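Local structure of vacuolar protein sorting-associated protein IST1 (Saccharomyces cerevisiae, 3GGY) at residues T59-D64 with D170-E175; R38-Q43 with H54-T59; D64-L69 with V119-E124; T14-C19 with E78-R83. The protein acts late in multivesicular body sorting by regulating VPS4 recruitment to ESCRT-III, probably with DID2, and inhibiting VPS4. One frame throughout, in Å; residues are numbered along the deposited sequence.

In the fold
All four contacts use helix 50-82 of the ESCRT-III-like N-terminal domain. Contacts 2 and 4 join it to helix 8-46 near the two ends of the long antiparallel hairpin, with centres about 36 Å apart. Contact 1 brings in helix 166-179 next to contact 2: their centres are about 7 Å apart, and Arg-38 NH2 lies 3.1 Å from Asp-64 OD2 in a salt bridge between them. Contact 3, whose centre is about 4 Å from that of the chain, ties the loop before helix 125-135 to the hairpin. It shares Asp-64 with contact 1 and touches contact 4 where Glu-124 packs on Met-18 and Cys-19.

Contact 1 (T59-D64 with D170-E175)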
loop_
_atom_site.group_PDB
_atom_site.type_symbol
_atom_site.label_atom_id
_atom_site.label_comp_id
_atom_site.label_asym_id
_atom_site.label_seq_id
_atom_site.Cartn_x
_atom_site.Cartn_y
_atom_site.Cartn_z
ATOM N N THR A 59 -11.470 8.202 7.824
ATOM C CA THR A 59 -11.286 7.719 6.462
ATOM C C THR A 59 -9.964 8.240 5.904
ATOM O O THR A 59 -9.217 7.506 5.258
ATOM C CB THR A 59 -12.444 8.191 5.561
ATOM O OG1 THR A 59 -13.682 7.681 6.072
ATOM C CG2 THR A 59 -12.252 7.699 4.134
ATOM N N LEU A 60 -9.679 9.510 6.165
ATOM C CA LEU A 60 -8.442 10.130 5.695
ATOM C C LEU A 60 -7.215 9.412 6.259
ATOM O O LEU A 60 -6.216 9.217 5.564
ATOM C CB LEU A 60 -8.422 11.606 6.111
ATOM C CG LEU A 60 -7.151 12.419 5.849
ATOM C CD1 LEU A 60 -6.783 12.370 4.372
ATOM C CD2 LEU A 60 -7.380 13.858 6.298
ATOM N N ILE A 61 -7.285 9.029 7.531
ATOM C CA ILE A 61 -6.182 8.324 8.173
ATOM C C ILE A 61 -5.896 7.037 7.416
ATOM O O ILE A 61 -4.739 6.715 7.139
ATOM C CB ILE A 61 -6.522 8.015 9.645
ATOM C CG1 ILE A 61 -6.464 9.318 10.447
ATOM C CG2 ILE A 61 -5.546 6.991 10.227
ATOM C CD1 ILE A 61 -6.991 9.206 11.862
ATOM N N HIS A 62 -6.950 6.306 7.075
ATOM C CA HIS A 62 -6.766 5.070 6.332
ATOM C C HIS A 62 -6.240 5.374 4.931
ATOM O O HIS A 62 -5.388 4.649 4.416
ATOM C CB HIS A 62 -8.073 4.284 6.248
ATOM C CG HIS A 62 -7.966 3.043 5.421
ATOM N ND1 HIS A 62 -7.978 3.063 4.042
ATOM C CD2 HIS A 62 -7.778 1.750 5.778
ATOM C CE1 HIS A 62 -7.801 1.836 3.585
ATOM N NE2 HIS A 62 -7.676 1.020 4.618
ATOM N N ASP A 63 -6.738 6.443 4.318
ATOM C CA ASP A 63 -6.280 6.817 2.982
ATOM C C ASP A 63 -4.779 7.102 2.975
ATOM O O ASP A 63 -4.080 6.710 2.041
ATOM C CB ASP A 63 -7.034 8.047 2.459
ATOM C CG ASP A 63 -8.499 7.758 2.156
ATOM O OD1 ASP A 63 -8.845 6.585 1.914
ATOM O OD2 ASP A 63 -9.301 8.716 2.144
ATOM N N ASP A 64 -4.287 7.792 4.005
ATOM C CA ASP A 64 -2.864 8.109 4.096
ATOM C C ASP A 64 -2.022 6.847 4.287
ATOM O O ASP A 64 -0.938 6.723 3.718
ATOM C CB ASP A 64 -2.588 9.088 5.242
ATOM C CG ASP A 64 -2.955 10.524 4.891
ATOM O OD1 ASP A 64 -3.114 10.835 3.686
ATOM O OD2 ASP A 64 -3.060 11.343 5.831
ATOM N N ASP A 170 -7.548 13.335 16.805
ATOM C CA ASP A 170 -7.403 14.692 17.324
ATOM C C ASP A 170 -6.189 15.369 16.707
ATOM O O ASP A 170 -6.225 16.556 16.388
ATOM C CB ASP A 170 -7.244 14.696 18.850
ATOM C CG ASP A 170 -8.529 14.352 19.570
ATOM O OD1 ASP A 170 -9.611 14.478 18.956
ATOM O OD2 ASP A 170 -8.454 13.969 20.759
ATOM N N LEU A 171 -5.112 14.608 16.539
ATOM C CA LEU A 171 -3.900 15.156 15.954
ATOM C C LEU A 171 -4.174 15.586 14.516
ATOM O O LEU A 171 -3.749 16.657 14.095
ATOM C CB LEU A 171 -2.771 14.119 15.989
ATOM C CG LEU A 171 -1.433 14.583 15.408
ATOM C CD1 LEU A 171 -0.929 15.787 16.187
ATOM C CD2 LEU A 171 -0.419 13.445 15.477
ATOM N N TYR A 172 -4.890 14.753 13.762
ATOM C CA TYR A 172 -5.218 15.097 12.379
ATOM C C TYR A 172 -6.077 16.362 12.313
ATOM O O TYR A 172 -5.881 17.219 11.446
ATOM C CB TYR A 172 -5.970 13.946 11.704
ATOM C CG TYR A 172 -5.100 13.075 10.828
ATOM C CD1 TYR A 172 -4.010 12.384 11.358
ATOM C CD2 TYR A 172 -5.362 12.947 9.461
ATOM C CE1 TYR A 172 -3.200 11.587 10.545
ATOM C CE2 TYR A 172 -4.559 12.151 8.642
ATOM C CZ TYR A 172 -3.483 11.478 9.190
ATOM O OH TYR A 172 -2.681 10.708 8.382
ATOM N N LEU A 173 -7.036 16.471 13.221
ATOM C CA LEU A 173 -7.905 17.640 13.247
ATOM C C LEU A 173 -7.074 18.899 13.493
ATOM O O LEU A 173 -7.272 19.920 12.835
ATOM C CB LEU A 173 -8.968 17.486 14.337
ATOM C CG LEU A 173 -10.034 16.434 14.026
ATOM C CD1 LEU A 173 -10.844 16.111 15.272
ATOM C CD2 LEU A 173 -10.928 16.945 12.908
ATOM N N LYS A 174 -6.141 18.818 14.436
ATOM C CA LYS A 174 -5.291 19.959 14.751
ATOM C C LYS A 174 -4.385 20.340 13.581
ATOM O O LYS A 174 -4.160 21.524 13.323
ATOM C CB LYS A 174 -4.438 19.659 15.987
ATOM C CG LYS A 174 -5.248 19.468 17.258
ATOM C CD LYS A 174 -4.350 19.178 18.445
ATOM C CE LYS A 174 -5.167 18.917 19.701
ATOM N NZ LYS A 174 -4.294 18.619 20.875
ATOM N N GLU A 175 -3.866 19.349 12.862
ATOM C CA GLU A 175 -2.992 19.658 11.737
ATOM C C GLU A 175 -3.806 20.226 10.573
ATOM O O GLU A 175 -3.340 21.104 9.851
ATOM C CB GLU A 175 -2.191 18.414 11.328
ATOM C CG GLU A 175 -1.406 17.832 12.506
ATOM C CD GLU A 175 -0.428 16.736 12.122
ATOM O OE1 GLU A 175 -0.708 15.978 11.171
ATOM O OE2 GLU A 175 0.619 16.623 12.797
HETATM O O HOH W 1 -2.591 7.818 8.786
#
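Asp-64 OD2 receives the hydroxyl of Tyr-172 in a hydrogen bond of 2.7 Å and also forms a salt bridge with Arg-38 of helix 8-46, so two donors grip one carboxylate oxygen. The site lies where helix 166-179 packs across the helical hairpin of this ESCRT-III-like domain; the local axes of 59-64 and 170-175 are perpendicular and 11.2 Å apart at closest approach. Tyr-172 OH donates to the anti lone pair of OD2, on the side away from the other carboxylate oxygen, and the carboxylate is turned 40° from the ring plane.

The ring itself is held on a face and at an edge. Ile-61 CG1 lies 3.7 Å from the centroid of the Tyr-172 ring and only 4° off the normal, a nearly centred CH-pi contact. CG1 stands beside the backbone N (chi1 -73°), which sets this methylene, rather than the CG2 methyl, over the ring. At the edge, Leu-60 CD2 lies in the ring plane, 3.9 Å from Tyr-172 CD2, while Leu-60 CG approaches Tyr-172 CE2. The phenol oxygen has a further partner: a water 2.9 Å from Tyr-172 OH donates to it and also to the carbonyl oxygen Ile-61 O.

Contact 2 (R38-Q43 with H54-T59); sequences RRQVAQ and HYRVET
Gln-40 and Arg-56 join the two long helices of the ESCRT-III-like hairpin by hydrogen bonds from a guanidinium to an amide oxygen, beside which valines form an apolar seam. The segments run nearly antiparallel, at 165° with their axes 9.6 Å apart at closest approach, and Val-41 sits level with Arg-56.

The polar part centres on one acceptor. Arg-56 NH1 donates to Gln-40 OE1 at 2.6 Å, with an N-H...O angle of 163°, while Arg-56 NH2 adds a weak bond of 3.2 Å to the same Gln-40 OE1. Both terminal nitrogens thus turn to a single amide oxygen. OE1 lies in the guanidinium plane, but the amide is nearly perpendicular to that plane, and NH1 approaches from above the carbonyl plane instead of along a lone pair. Gln-40 reaches out as an extended chain, whereas Arg-56 bends at chi2 and chi3 to bring its guanidinium across the gap.

Apolar packing continues toward the interior. The aliphatic stem of Arg-56 lies alongside Val-41, pointing the other way, with Val-41 CG2 3.6 Å from Arg-56 CG. Val-57 also packs on Tyr-172 and Leu-173 of helix 166-179, which extends the seam into a third helix. Within the hairpin, the side chains of Val-41 and Val-57 are roughly perpendicular, their methyls Val-41 CG1 and Val-57 CG2 meeting at 3.8 Å.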
loop_
_atom_site.group_PDB
_atom_site.type_symbol
_atom_site.label_atom_id
_atom_site.label_comp_id
_atom_site.label_asym_id
_atom_site.label_seq_id
_atom_site.Cartn_x
_atom_site.Cartn_y
_atom_site.Cartn_z
ATOM N N ARG A 38 -8.870 16.782 3.137
ATOM C CA ARG A 38 -8.452 17.631 4.243
ATOM C C ARG A 38 -9.180 18.976 4.170
ATOM O O ARG A 38 -9.623 19.501 5.188
ATOM C CB ARG A 38 -6.933 17.823 4.212
ATOM C CG ARG A 38 -6.171 16.574 4.671
ATOM C CD ARG A 38 -4.663 16.699 4.498
ATOM N NE ARG A 38 -3.977 15.530 5.051
ATOM C CZ ARG A 38 -3.600 15.410 6.320
ATOM N NH1 ARG A 38 -3.825 16.393 7.182
ATOM N NH2 ARG A 38 -3.025 14.291 6.738
ATOM N N ARG A 39 -9.318 19.516 2.963
ATOM C CA ARG A 39 -10.023 20.784 2.775
ATOM C C ARG A 39 -11.475 20.621 3.196
ATOM O O ARG A 39 -12.066 21.514 3.799
ATOM C CB ARG A 39 -10.024 21.209 1.308
ATOM C CG ARG A 39 -8.672 21.359 0.654
ATOM C CD ARG A 39 -8.865 21.743 -0.806
ATOM N NE ARG A 39 -9.539 23.034 -0.936
ATOM C CZ ARG A 39 -10.162 23.449 -2.034
ATOM N NH1 ARG A 39 -10.209 22.672 -3.111
ATOM N NH2 ARG A 39 -10.733 24.647 -2.060
ATOM N N GLN A 40 -12.052 19.476 2.853
ATOM C CA GLN A 40 -13.444 19.201 3.173
ATOM C C GLN A 40 -13.675 19.018 4.670
ATOM O O GLN A 40 -14.743 19.355 5.182
ATOM C CB GLN A 40 -13.915 17.985 2.373
ATOM C CG GLN A 40 -13.741 18.202 0.870
ATOM C CD GLN A 40 -14.111 16.997 0.025
ATOM O OE1 GLN A 40 -13.685 15.874 0.301
ATOM N NE2 GLN A 40 -14.896 17.228 -1.024
ATOM N N VAL A 41 -12.677 18.489 5.374
ATOM C CA VAL A 41 -12.792 18.325 6.819
ATOM C C VAL A 41 -12.815 19.730 7.419
ATOM O O VAL A 41 -13.582 20.015 8.332
ATOM C CB VAL A 41 -11.591 17.546 7.409
ATOM C CG1 VAL A 41 -11.583 17.655 8.933
ATOM C CG2 VAL A 41 -11.675 16.081 7.006
ATOM N N ALA A 42 -11.973 20.608 6.886
ATOM C CA ALA A 42 -11.905 21.980 7.372
ATOM C C ALA A 42 -13.253 22.665 7.196
ATOM O O ALA A 42 -13.704 23.397 8.077
ATOM C CB ALA A 42 -10.821 22.750 6.621
ATOM N N GLN A 43 -13.900 22.417 6.061
ATOM C CA GLN A 43 -15.199 23.017 5.778
ATOM C C GLN A 43 -16.262 22.480 6.737
ATOM O O GLN A 43 -17.161 23.212 7.145
ATOM C CB GLN A 43 -15.596 22.747 4.321
ATOM C CG GLN A 43 -16.864 23.455 3.855
ATOM C CD GLN A 43 -16.833 24.958 4.094
ATOM O OE1 GLN A 43 -15.808 25.612 3.902
ATOM N NE2 GLN A 43 -17.970 25.514 4.500
ATOM N N HIS A 54 -15.257 14.058 12.125
ATOM C CA HIS A 54 -14.592 12.936 12.773
ATOM C C HIS A 54 -14.560 11.734 11.839
ATOM O O HIS A 54 -13.511 11.129 11.628
ATOM C CB HIS A 54 -15.324 12.566 14.065
ATOM C CG HIS A 54 -14.559 11.632 14.949
ATOM N ND1 HIS A 54 -14.466 10.280 14.703
ATOM C CD2 HIS A 54 -13.838 11.861 16.072
ATOM C CE1 HIS A 54 -13.721 9.715 15.637
ATOM N NE2 HIS A 54 -13.327 10.653 16.480
ATOM N N TYR A 55 -15.719 11.391 11.288
ATOM C CA TYR A 55 -15.824 10.262 10.369
ATOM C C TYR A 55 -14.904 10.456 9.171
ATOM O O TYR A 55 -14.244 9.516 8.723
ATOM C CB TYR A 55 -17.265 10.114 9.872
ATOM C CG TYR A 55 -18.245 9.587 10.898
ATOM C CD1 TYR A 55 -19.609 9.860 10.787
ATOM C CD2 TYR A 55 -17.819 8.784 11.956
ATOM C CE1 TYR A 55 -20.526 9.347 11.704
ATOM C CE2 TYR A 55 -18.727 8.263 12.876
ATOM C CZ TYR A 55 -20.077 8.549 12.742
ATOM O OH TYR A 55 -20.984 8.025 13.635
ATOM N N ARG A 56 -14.861 11.681 8.660
ATOM C CA ARG A 56 -14.048 11.985 7.490
ATOM C C ARG A 56 -12.566 11.837 7.795
ATOM O O ARG A 56 -11.786 11.396 6.945
ATOM C CB ARG A 56 -14.337 13.402 6.999
ATOM C CG ARG A 56 -13.944 13.631 5.557
ATOM C CD ARG A 56 -14.842 12.814 4.634
ATOM N NE ARG A 56 -15.712 13.665 3.832
ATOM C CZ ARG A 56 -15.307 14.357 2.775
ATOM N NH1 ARG A 56 -14.041 14.294 2.388
ATOM N NH2 ARG A 56 -16.168 15.111 2.106
ATOM N N VAL A 57 -12.173 12.214 9.007
ATOM C CA VAL A 57 -10.778 12.093 9.404
ATOM C C VAL A 57 -10.393 10.620 9.528
ATOM O O VAL A 57 -9.301 10.217 9.127
ATOM C CB VAL A 57 -10.522 12.830 10.735
ATOM C CG1 VAL A 57 -9.161 12.464 11.300
ATOM C CG2 VAL A 57 -10.601 14.329 10.489
ATOM N N GLU A 58 -11.290 9.807 10.073
ATOM C CA GLU A 58 -10.996 8.384 10.200
ATOM C C GLU A 58 -10.697 7.793 8.824
ATOM O O GLU A 58 -9.776 6.994 8.669
ATOM C CB GLU A 58 -12.176 7.662 10.851
ATOM C CG GLU A 58 -12.487 8.194 12.245
ATOM C CD GLU A 58 -13.626 7.463 12.920
ATOM O OE1 GLU A 58 -14.729 7.405 12.334
ATOM O OE2 GLU A 58 -13.417 6.952 14.044
ATOM N N THR A 59 -11.470 8.202 7.824
ATOM C CA THR A 59 -11.286 7.719 6.462
ATOM C C THR A 59 -9.964 8.240 5.904
ATOM O O THR A 59 -9.217 7.506 5.258
ATOM C CB THR A 59 -12.444 8.191 5.561
ATOM O OG1 THR A 59 -13.682 7.681 6.072
ATOM C CG2 THR A 59 -12.252 7.699 4.134
#

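Contact 3 (D64-L69 with V119-E124)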
loop_
_atom_site.group_PDB
_atom_site.type_symbol
_atom_site.label_atom_id
_atom_site.label_comp_id
_atom_site.label_asym_id
_atom_site.label_seq_id
_atom_site.Cartn_x
_atom_site.Cartn_y
_atom_site.Cartn_z
ATOM N N ASP A 64 -4.287 7.792 4.005
ATOM C CA ASP A 64 -2.864 8.109 4.096
ATOM C C ASP A 64 -2.022 6.847 4.287
ATOM O O ASP A 64 -0.938 6.723 3.718
ATOM C CB ASP A 64 -2.588 9.088 5.242
ATOM C CG ASP A 64 -2.955 10.524 4.891
ATOM O OD1 ASP A 64 -3.114 10.835 3.686
ATOM O OD2 ASP A 64 -3.060 11.343 5.831
ATOM N N ILE A 65 -2.519 5.911 5.089
ATOM C CA ILE A 65 -1.799 4.662 5.320
ATOM C C ILE A 65 -1.732 3.868 4.010
ATOM O O ILE A 65 -0.708 3.261 3.685
ATOM C CB ILE A 65 -2.499 3.816 6.416
ATOM C CG1 ILE A 65 -2.338 4.502 7.776
ATOM C CG2 ILE A 65 -1.891 2.410 6.468
ATOM C CD1 ILE A 65 -3.187 3.899 8.868
ATOM N N HIS A 66 -2.822 3.887 3.251
ATOM C CA HIS A 66 -2.868 3.168 1.987
ATOM C C HIS A 66 -1.882 3.775 0.995
ATOM O O HIS A 66 -1.255 3.064 0.221
ATOM C CB HIS A 66 -4.276 3.203 1.400
ATOM C CG HIS A 66 -4.459 2.281 0.235
ATOM N ND1 HIS A 66 -4.514 0.910 0.374
ATOM C CD2 HIS A 66 -4.586 2.533 -1.089
ATOM C CE1 HIS A 66 -4.671 0.356 -0.817
ATOM N NE2 HIS A 66 -4.718 1.319 -1.722
ATOM N N ILE A 67 -1.743 5.098 1.012
ATOM C CA ILE A 67 -0.791 5.736 0.110
ATOM C C ILE A 67 0.623 5.280 0.475
ATOM O O ILE A 67 1.443 5.033 -0.402
ATOM C CB ILE A 67 -0.887 7.276 0.198
ATOM C CG1 ILE A 67 -2.177 7.746 -0.478
ATOM C CG2 ILE A 67 0.332 7.912 -0.460
ATOM C CD1 ILE A 67 -2.549 9.180 -0.158
ATOM N N GLU A 68 0.901 5.157 1.773
ATOM C CA GLU A 68 2.211 4.699 2.221
ATOM C C GLU A 68 2.441 3.275 1.709
ATOM O O GLU A 68 3.550 2.919 1.313
ATOM C CB GLU A 68 2.288 4.712 3.745
ATOM C CG GLU A 68 2.082 6.087 4.351
ATOM C CD GLU A 68 2.240 6.092 5.859
ATOM O OE1 GLU A 68 1.631 5.227 6.526
ATOM O OE2 GLU A 68 2.967 6.967 6.377
ATOM N N LEU A 69 1.392 2.456 1.729
ATOM C CA LEU A 69 1.513 1.083 1.239
ATOM C C LEU A 69 1.923 1.116 -0.224
ATOM O O LEU A 69 2.844 0.413 -0.636
ATOM C CB LEU A 69 0.179 0.329 1.381
ATOM C CG LEU A 69 0.054 -1.052 0.716
ATOM C CD1 LEU A 69 1.029 -2.037 1.350
ATOM C CD2 LEU A 69 -1.392 -1.562 0.860
ATOM N N VAL A 119 -5.115 -4.061 -2.956
ATOM C CA VAL A 119 -4.866 -2.987 -3.917
ATOM C C VAL A 119 -5.540 -3.332 -5.247
ATOM O O VAL A 119 -4.877 -3.577 -6.252
ATOM C CB VAL A 119 -3.335 -2.788 -4.128
ATOM C CG1 VAL A 119 -3.072 -1.536 -4.948
ATOM C CG2 VAL A 119 -2.639 -2.688 -2.779
ATOM N N ASP A 120 -6.869 -3.356 -5.246
ATOM C CA ASP A 120 -7.579 -3.692 -6.473
ATOM C C ASP A 120 -7.460 -2.605 -7.537
ATOM O O ASP A 120 -7.799 -2.840 -8.698
ATOM C CB ASP A 120 -9.058 -4.014 -6.189
ATOM C CG ASP A 120 -9.794 -2.881 -5.495
ATOM O OD1 ASP A 120 -9.586 -1.708 -5.862
ATOM O OD2 ASP A 120 -10.605 -3.170 -4.588
ATOM N N GLU A 121 -6.962 -1.429 -7.154
ATOM C CA GLU A 121 -6.804 -0.343 -8.117
ATOM C C GLU A 121 -5.665 -0.621 -9.096
ATOM O O GLU A 121 -5.518 0.077 -10.098
ATOM C CB GLU A 121 -6.571 1.002 -7.414
ATOM C CG GLU A 121 -5.298 1.078 -6.601
ATOM C CD GLU A 121 -5.541 0.862 -5.124
ATOM O OE1 GLU A 121 -6.293 -0.072 -4.771
ATOM O OE2 GLU A 121 -4.970 1.626 -4.316
ATOM N N VAL A 122 -4.853 -1.635 -8.801
ATOM C CA VAL A 122 -3.753 -2.021 -9.681
ATOM C C VAL A 122 -3.933 -3.500 -10.020
ATOM O O VAL A 122 -3.371 -4.376 -9.366
ATOM C CB VAL A 122 -2.380 -1.804 -9.004
ATOM C CG1 VAL A 122 -1.258 -2.226 -9.944
ATOM C CG2 VAL A 122 -2.220 -0.341 -8.627
ATOM N N LYS A 123 -4.727 -3.765 -11.055
ATOM C CA LYS A 123 -5.018 -5.132 -11.476
ATOM C C LYS A 123 -3.816 -5.979 -11.855
ATOM O O LYS A 123 -3.811 -7.184 -11.615
ATOM C CB LYS A 123 -5.997 -5.126 -12.655
ATOM C CG LYS A 123 -7.354 -4.545 -12.327
ATOM C CD LYS A 123 -8.305 -4.660 -13.509
ATOM C CE LYS A 123 -9.585 -3.887 -13.244
ATOM N NZ LYS A 123 -9.302 -2.444 -13.000
ATOM N N GLU A 124 -2.806 -5.358 -12.454
ATOM C CA GLU A 124 -1.611 -6.076 -12.885
ATOM C C GLU A 124 -0.901 -6.868 -11.790
ATOM O O GLU A 124 -0.169 -7.806 -12.088
ATOM C CB GLU A 124 -0.612 -5.107 -13.525
ATOM C CG GLU A 124 -1.065 -4.488 -14.844
ATOM C CD GLU A 124 -2.308 -3.627 -14.704
ATOM O OE1 GLU A 124 -2.395 -2.854 -13.726
ATOM O OE2 GLU A 124 -3.194 -3.713 -15.584
#
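A short histidine-carboxylate hydrogen bond links helix 50-82 of the ESCRT-III-like helical hairpin to the loop before helix 125-135: His-66 NE2 donates to Glu-121 OE2 at 2.6 Å, with an N-H...O angle of 157°. OE2 lies in the imidazole plane and accepts through its syn lone pair, although the carboxylate itself is rotated 36° from the ring. Its negative charge may favour a protonated imidazole. Glu-121 occupies the third position of a type I beta turn from Val-119 to Val-122. Its CG stands between the backbone N and carbonyl carbon (chi1 63°), and the chain then bends at chi2 to meet the ring.

Val-119 CG2 supplies the apolar part, 4.0 Å from Leu-69 CD2 and 4.2 Å from His-66 CE1, the latter approached obliquely.

Gln-30 of helix 8-46 also hydrogen-bonds Glu-121 OE2, so the turn bridges both hairpin helices, while Leu-69 packs against helix 153-159 through Ile-155, Lys-158 and Cys-159.

Contact 4 (T14-C19 with E78-R83); sequences TCLKMC and ELLLAR
Leu-16 packs against the backbone of the facing helix as well as its side chains, joining helices 8-46 and 50-82 of the ESCRT-III-like hairpin. Its CD1 methyl lies 3.7 Å from Leu-81 N and 3.8 Å from Leu-80 CB; its other methyl, CD2, is 4.1 Å from Leu-80 CB. CD1 thus meets the peptide link between Leu-80 and Leu-81, whereas CD2 reaches just the Leu-80 side chain, which lies crosswise to that of Leu-16.

Leu-81 makes the return contact. Its CG is anti to the backbone N (chi1 180°), placing Leu-81 CD1 4.2 Å from Leu-16 CB and 4.1 Å from Lys-17 CG. The Lys-17 chain passes across Leu-81, then bends at chi4, bringing Lys-17 NZ to 4.0 Å from Leu-81 CD2.

This packing goes with a close approach of the backbones: near the end of helix 50-82, the segment axes are 9.5 Å apart at closest approach and run roughly antiparallel, at 152°, with Leu-16 level with Leu-81. Farther out, Leu-16 touches Leu-128 of helix 125-135, and Leu-80 packs on Ile-105, Ala-108 and Leu-112 of helix 105-115, so two more helices meet this end of the hairpin. Leu-81 also touches Lys-13 and Ile-20 along helix 8-46.

No hydrogen bond joins the two segments. Their cohesion therefore rests on van der Waals and hydrophobic packing, with the lysine contributing its aliphatic chain at the solvent-facing margin.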
loop_
_atom_site.group_PDB
_atom_site.type_symbol
_atom_site.label_atom_id
_atom_site.label_comp_id
_atom_site.label_asym_id
_atom_site.label_seq_id
_atom_site.Cartn_x
_atom_site.Cartn_y
_atom_site.Cartn_z
ATOM N N THR A 14 7.660 -6.920 -18.320
ATOM C CA THR A 14 6.499 -6.169 -18.785
ATOM C C THR A 14 5.537 -5.918 -17.630
ATOM O O THR A 14 5.009 -4.816 -17.467
ATOM C CB THR A 14 5.731 -6.938 -19.879
ATOM O OG1 THR A 14 6.590 -7.167 -21.001
ATOM C CG2 THR A 14 4.514 -6.148 -20.335
ATOM N N CYS A 15 5.308 -6.957 -16.836
ATOM C CA CYS A 15 4.406 -6.872 -15.696
ATOM C C CYS A 15 4.890 -5.869 -14.656
ATOM O O CYS A 15 4.140 -4.990 -14.233
ATOM C CB CYS A 15 4.254 -8.251 -15.050
ATOM S SG CYS A 15 3.184 -8.266 -13.588
ATOM N N LEU A 16 6.148 -6.000 -14.250
ATOM C CA LEU A 16 6.718 -5.107 -13.250
ATOM C C LEU A 16 6.707 -3.653 -13.711
ATOM O O LEU A 16 6.414 -2.753 -12.928
ATOM C CB LEU A 16 8.142 -5.543 -12.904
ATOM C CG LEU A 16 8.250 -6.844 -12.100
ATOM C CD1 LEU A 16 9.699 -7.289 -12.018
ATOM C CD2 LEU A 16 7.685 -6.627 -10.701
ATOM N N LYS A 17 7.013 -3.422 -14.984
ATOM C CA LYS A 17 7.018 -2.056 -15.494
ATOM C C LYS A 17 5.628 -1.432 -15.432
ATOM O O LYS A 17 5.483 -0.261 -15.080
ATOM C CB LYS A 17 7.547 -2.021 -16.933
ATOM C CG LYS A 17 9.053 -2.191 -17.027
ATOM C CD LYS A 17 9.536 -2.075 -18.469
ATOM C CE LYS A 17 11.047 -2.210 -18.554
ATOM N NZ LYS A 17 11.749 -1.121 -17.818
ATOM N N MET A 18 4.609 -2.217 -15.769
ATOM C CA MET A 18 3.236 -1.732 -15.742
ATOM C C MET A 18 2.810 -1.508 -14.295
ATOM O O MET A 18 2.128 -0.531 -13.984
ATOM C CB MET A 18 2.297 -2.739 -16.412
ATOM C CG MET A 18 0.835 -2.314 -16.461
ATOM S SD MET A 18 0.451 -1.053 -17.702
ATOM C CE MET A 18 0.485 0.428 -16.737
ATOM N N CYS A 19 3.206 -2.414 -13.405
ATOM C CA CYS A 19 2.848 -2.253 -11.998
ATOM C C CYS A 19 3.430 -0.958 -11.448
ATOM O O CYS A 19 2.768 -0.240 -10.704
ATOM C CB CYS A 19 3.351 -3.432 -11.167
ATOM S SG CYS A 19 2.368 -4.928 -11.381
ATOM N N GLU A 78 10.362 -1.927 -8.133
ATOM C CA GLU A 78 11.601 -1.442 -8.730
ATOM C C GLU A 78 12.754 -2.376 -8.388
ATOM O O GLU A 78 13.627 -2.629 -9.223
ATOM C CB GLU A 78 11.884 -0.015 -8.254
ATOM C CG GLU A 78 10.753 0.939 -8.613
ATOM C CD GLU A 78 11.004 2.363 -8.169
ATOM O OE1 GLU A 78 11.429 2.558 -7.012
ATOM O OE2 GLU A 78 10.764 3.290 -8.972
ATOM N N LEU A 79 12.740 -2.902 -7.168
ATOM C CA LEU A 79 13.777 -3.825 -6.718
ATOM C C LEU A 79 13.774 -5.071 -7.595
ATOM O O LEU A 79 14.810 -5.470 -8.136
ATOM C CB LEU A 79 13.538 -4.209 -5.255
ATOM C CG LEU A 79 14.503 -5.208 -4.608
ATOM C CD1 LEU A 79 14.378 -5.118 -3.100
ATOM C CD2 LEU A 79 14.213 -6.622 -5.087
ATOM N N LEU A 80 12.602 -5.685 -7.737
ATOM C CA LEU A 80 12.460 -6.884 -8.551
ATOM C C LEU A 80 12.795 -6.616 -10.015
ATOM O O LEU A 80 13.350 -7.476 -10.699
ATOM C CB LEU A 80 11.030 -7.422 -8.451
ATOM C CG LEU A 80 10.606 -7.937 -7.076
ATOM C CD1 LEU A 80 9.145 -8.373 -7.119
ATOM C CD2 LEU A 80 11.502 -9.102 -6.673
ATOM N N LEU A 81 12.451 -5.426 -10.494
ATOM C CA LEU A 81 12.713 -5.075 -11.884
ATOM C C LEU A 81 14.203 -5.069 -12.180
ATOM O O LEU A 81 14.634 -5.503 -13.250
ATOM C CB LEU A 81 12.131 -3.699 -12.210
ATOM C CG LEU A 81 12.347 -3.225 -13.653
ATOM C CD1 LEU A 81 11.702 -4.213 -14.618
ATOM C CD2 LEU A 81 11.750 -1.834 -13.837
ATOM N N ALA A 82 14.986 -4.580 -11.226
ATOM C CA ALA A 82 16.435 -4.510 -11.388
ATOM C C ALA A 82 17.119 -5.867 -11.241
ATOM O O ALA A 82 18.264 -6.039 -11.668
ATOM C CB ALA A 82 17.019 -3.525 -10.387
ATOM N N ARG A 83 16.418 -6.828 -10.646
ATOM C CA ARG A 83 16.971 -8.162 -10.431
ATOM C C ARG A 83 16.204 -9.240 -11.197
ATOM O O ARG A 83 16.256 -10.418 -10.839
ATOM C CB ARG A 83 16.953 -8.493 -8.934
ATOM C CG ARG A 83 17.627 -7.449 -8.051
ATOM C CD ARG A 83 17.496 -7.800 -6.575
ATOM N NE ARG A 83 18.111 -6.806 -5.694
ATOM C CZ ARG A 83 19.414 -6.717 -5.443
ATOM N NH1 ARG A 83 20.268 -7.566 -6.003
ATOM N NH2 ARG A 83 19.868 -5.778 -4.622
#